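Local coordinates for protein metallo-beta-lactamase (Pseudomonas stutzeri, PDB 4ZEJ) that probably hydrolyses beta-lactam antibiotics to substituted beta-amino acids, using two zinc ions bound in its active site, at residues Lys10-Ile15 with Ser150-Gly155. Residues are numbered along the deposited sequence; the frame is centred on the assembly and turned at random.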
ATOM      1  N   LYS A  10      11.727  -8.290  -8.278  1.00 31.28           N
ATOM      2  CA  LYS A  10      12.457  -8.222  -7.008  1.00 32.05           C
ATOM      3  C   LYS A  10      12.953  -6.800  -6.738  1.00 31.58           C
ATOM      4  O   LYS A  10      13.514  -6.173  -7.628  1.00 32.45           O
ATOM      5  CB  LYS A  10      13.649  -9.182  -7.027  1.00 34.71           C
ATOM      6  CG  LYS A  10      14.344  -9.359  -5.683  1.00 36.27           C
ATOM      7  CD  LYS A  10      15.406 -10.440  -5.789  1.00 39.22           C
ATOM      8  CE  LYS A  10      16.273 -10.536  -4.552  1.00 41.20           C
ATOM      9  NZ  LYS A  10      17.369 -11.528  -4.758  1.00 44.44           N
ATOM     10  N   VAL A  11      12.764  -6.309  -5.514  1.00 30.96           N
ATOM     11  CA  VAL A  11      13.331  -5.026  -5.062  1.00 31.33           C
ATOM     12  C   VAL A  11      14.688  -5.277  -4.398  1.00 33.64           C
ATOM     13  O   VAL A  11      15.697  -4.655  -4.733  1.00 34.74           O
ATOM     14  CB  VAL A  11      12.390  -4.313  -4.059  1.00 30.14           C
ATOM     15  CG1 VAL A  11      12.999  -3.005  -3.568  1.00 31.13           C
ATOM     16  CG2 VAL A  11      11.028  -4.072  -4.699  1.00 28.22           C
ATOM     17  N   LYS A  12      14.683  -6.182  -3.430  1.00 34.74           N
ATOM     18  CA  LYS A  12      15.895  -6.658  -2.776  1.00 37.42           C
ATOM     19  C   LYS A  12      15.591  -8.024  -2.174  1.00 37.85           C
ATOM     20  O   LYS A  12      14.468  -8.528  -2.336  1.00 35.91           O
ATOM     21  CB  LYS A  12      16.377  -5.658  -1.714  1.00 39.05           C
ATOM     22  CG  LYS A  12      15.437  -5.444  -0.526  1.00 38.36           C
ATOM     23  CD  LYS A  12      15.930  -4.331   0.407  1.00 40.08           C
ATOM     24  CE  LYS A  12      17.216  -4.671   1.129  1.00 43.17           C
ATOM     25  NZ  LYS A  12      17.601  -3.630   2.130  1.00 44.98           N
ATOM     26  N   GLU A  13      16.571  -8.622  -1.490  1.00 39.98           N
ATOM     27  CA  GLU A  13      16.369  -9.920  -0.841  1.00 41.07           C
ATOM     28  C   GLU A  13      15.045  -9.919  -0.069  1.00 38.82           C
ATOM     29  O   GLU A  13      14.784  -9.019   0.737  1.00 37.92           O
ATOM     30  CB  GLU A  13      17.520 -10.261   0.112  1.00 44.68           C
ATOM     31  CG  GLU A  13      17.409 -11.651   0.761  1.00 46.94           C
ATOM     32  CD  GLU A  13      18.483 -11.929   1.794  1.00 50.65           C
ATOM     33  OE1 GLU A  13      19.218 -10.993   2.168  1.00 52.28           O
ATOM     34  OE2 GLU A  13      18.603 -13.095   2.245  1.00 53.08           O
ATOM     35  N   ASN A  14      14.213 -10.914  -0.355  1.00 37.76           N
ATOM     36  CA  ASN A  14      12.955 -11.147   0.356  1.00 36.65           C
ATOM     37  C   ASN A  14      11.824 -10.149   0.077  1.00 33.62           C
ATOM     38  O   ASN A  14      10.766 -10.259   0.687  1.00 33.10           O
ATOM     39  CB  ASN A  14      13.191 -11.292   1.880  1.00 38.62           C
ATOM     40  CG  ASN A  14      13.925 -12.569   2.237  1.00 41.54           C
ATOM     41  OD1 ASN A  14      13.688 -13.608   1.636  1.00 42.37           O
ATOM     42  ND2 ASN A  14      14.801 -12.504   3.235  1.00 43.90           N
ATOM     43  N   ILE A  15      12.017  -9.213  -0.852  1.00 31.95           N
ATOM     44  CA  ILE A  15      11.021  -8.162  -1.108  1.00 29.79           C
ATOM     45  C   ILE A  15      10.726  -8.065  -2.595  1.00 28.45           C
ATOM     46  O   ILE A  15      11.629  -7.827  -3.408  1.00 28.78           O
ATOM     47  CB  ILE A  15      11.481  -6.777  -0.583  1.00 29.94           C
ATOM     48  CG1 ILE A  15      11.831  -6.843   0.915  1.00 31.57           C
ATOM     49  CG2 ILE A  15      10.415  -5.709  -0.870  1.00 28.38           C
ATOM     50  CD1 ILE A  15      10.682  -7.121   1.865  1.00 31.41           C
ATOM     51  N   SER A 150      14.299  -4.945   6.385  1.00 36.31           N
ATOM     52  CA  SER A 150      14.698  -4.516   5.044  1.00 35.12           C
ATOM     53  C   SER A 150      15.006  -3.020   4.925  1.00 33.51           C
ATOM     54  O   SER A 150      15.564  -2.593   3.913  1.00 32.99           O
ATOM     55  CB  SER A 150      13.586  -4.865   4.054  1.00 33.97           C
ATOM     56  OG  SER A 150      13.288  -6.245   4.131  1.00 35.63           O
ATOM     57  N   LYS A 151      14.635  -2.234   5.938  1.00 32.69           N
ATOM     58  CA  LYS A 151      14.777  -0.779   5.900  1.00 31.73           C
ATOM     59  C   LYS A 151      13.998  -0.166   4.733  1.00 29.21           C
ATOM     60  O   LYS A 151      14.447   0.806   4.107  1.00 28.41           O
ATOM     61  CB  LYS A 151      16.257  -0.355   5.856  1.00 33.30           C
ATOM     62  CG  LYS A 151      17.169  -1.076   6.841  1.00 36.14           C
ATOM     63  CD  LYS A 151      16.772  -0.794   8.281  1.00 37.49           C
ATOM     64  CE  LYS A 151      17.614  -1.594   9.264  1.00 40.60           C
ATOM     65  NZ  LYS A 151      16.919  -1.700  10.577  1.00 41.81           N
ATOM     66  N   ILE A 152      12.831  -0.744   4.465  1.00 28.04           N
ATOM     67  CA  ILE A 152      11.925  -0.267   3.431  1.00 26.40           C
ATOM     68  C   ILE A 152      10.710   0.335   4.117  1.00 25.36           C
ATOM     69  O   ILE A 152      10.119  -0.282   5.009  1.00 25.99           O
ATOM     70  CB  ILE A 152      11.481  -1.398   2.485  1.00 26.59           C
ATOM     71  CG1 ILE A 152      12.671  -1.872   1.638  1.00 27.70           C
ATOM     72  CG2 ILE A 152      10.283  -0.966   1.614  1.00 25.44           C
ATOM     73  CD1 ILE A 152      12.404  -3.156   0.878  1.00 28.23           C
ATOM     74  N   LEU A 153      10.336   1.534   3.683  1.00 23.88           N
ATOM     75  CA  LEU A 153       9.053   2.109   4.012  1.00 22.97           C
ATOM     76  C   LEU A 153       8.159   2.028   2.785  1.00 21.83           C
ATOM     77  O   LEU A 153       8.461   2.608   1.747  1.00 21.09           O
ATOM     78  CB  LEU A 153       9.212   3.568   4.448  1.00 22.94           C
ATOM     79  CG  LEU A 153       7.942   4.257   4.916  1.00 22.59           C
ATOM     80  CD1 LEU A 153       7.446   3.649   6.218  1.00 23.58           C
ATOM     81  CD2 LEU A 153       8.202   5.756   5.049  1.00 22.61           C
ATOM     82  N   PHE A 154       7.082   1.272   2.904  1.00 21.76           N
ATOM     83  CA  PHE A 154       6.038   1.261   1.895  1.00 21.17           C
ATOM     84  C   PHE A 154       5.065   2.392   2.220  1.00 20.78           C
ATOM     85  O   PHE A 154       4.309   2.322   3.185  1.00 21.02           O
ATOM     86  CB  PHE A 154       5.324  -0.081   1.856  1.00 21.62           C
ATOM     87  CG  PHE A 154       4.292  -0.155   0.777  1.00 20.82           C
ATOM     88  CD1 PHE A 154       4.654  -0.468  -0.529  1.00 20.89           C
ATOM     89  CD2 PHE A 154       2.963   0.148   1.062  1.00 20.81           C
ATOM     90  CE1 PHE A 154       3.701  -0.510  -1.535  1.00 20.68           C
ATOM     91  CE2 PHE A 154       2.014   0.113   0.065  1.00 20.32           C
ATOM     92  CZ  PHE A 154       2.377  -0.204  -1.234  1.00 20.26           C
ATOM     93  N   GLY A 155       5.096   3.439   1.406  1.00 20.39           N
ATOM     94  CA  GLY A 155       4.294   4.638   1.658  1.00 20.35           C
ATOM     95  C   GLY A 155       2.854   4.543   1.198  1.00 20.34           C
ATOM     96  O   GLY A 155       2.006   5.293   1.681  1.00 21.07           O
TER
HETATM   97  O   HOH W   1      15.379  -7.524   3.130  1.00 37.65           O
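Lys12 lays its aliphatic stem on Ile152 and ends on the carbonyl of Ser150. CB, at the root, points at 150-155 without touching it. Lys12 CG lies at the margin of contact, 4.1 Å from Ile152 CD1, and Lys12 CD packs more closely on that methyl, at 3.7 Å; the two side chains pass each other in opposite directions. The chain bends at chi3 (-67°), and Lys12 CE passes Ser150 O at 3.8 Å before Lys12 NZ donates a hydrogen bond of 2.9 Å to it. The C=O...N angle is 134° and the ammonium nitrogen is tilted 25° from the carbonyl plane, an approach oblique to the C=O bond. Ile152 meets Ile15 tip to tip: Ile152 CD1 lies 3.7 Å from both Ile15 CG2 and Ile15 CG1, against the fork of that side chain. Ile15 CD1 in turn rests 3.6 Å from Ser150 OG, a van der Waals contact. That hydroxyl is also hydrogen-bonded to a water, which donates to Glu13 O (2.9 Å) and thus bridges the segments a second time. Ile194 and Ile196 of strand 194-197 border Ile152, while Leu147 touches Ile15, extending the apolar layer. Within 10-15, a type II turn runs from Lys12 to Ile15, and a classic beta bulge sets Val11 and Lys12 both opposite Ile15. All three CB atoms point toward 150-155, though Val11 CG1 touches Ile152 CD1 only marginally (4.5 Å). Away from the zinc ions, the contact joins the hairpin of strands 7-12 and 15-24 to strand 152-156 of the second sheet, an interface characteristic of the alpha-beta/beta-alpha sandwich of metallo-beta-lactamases.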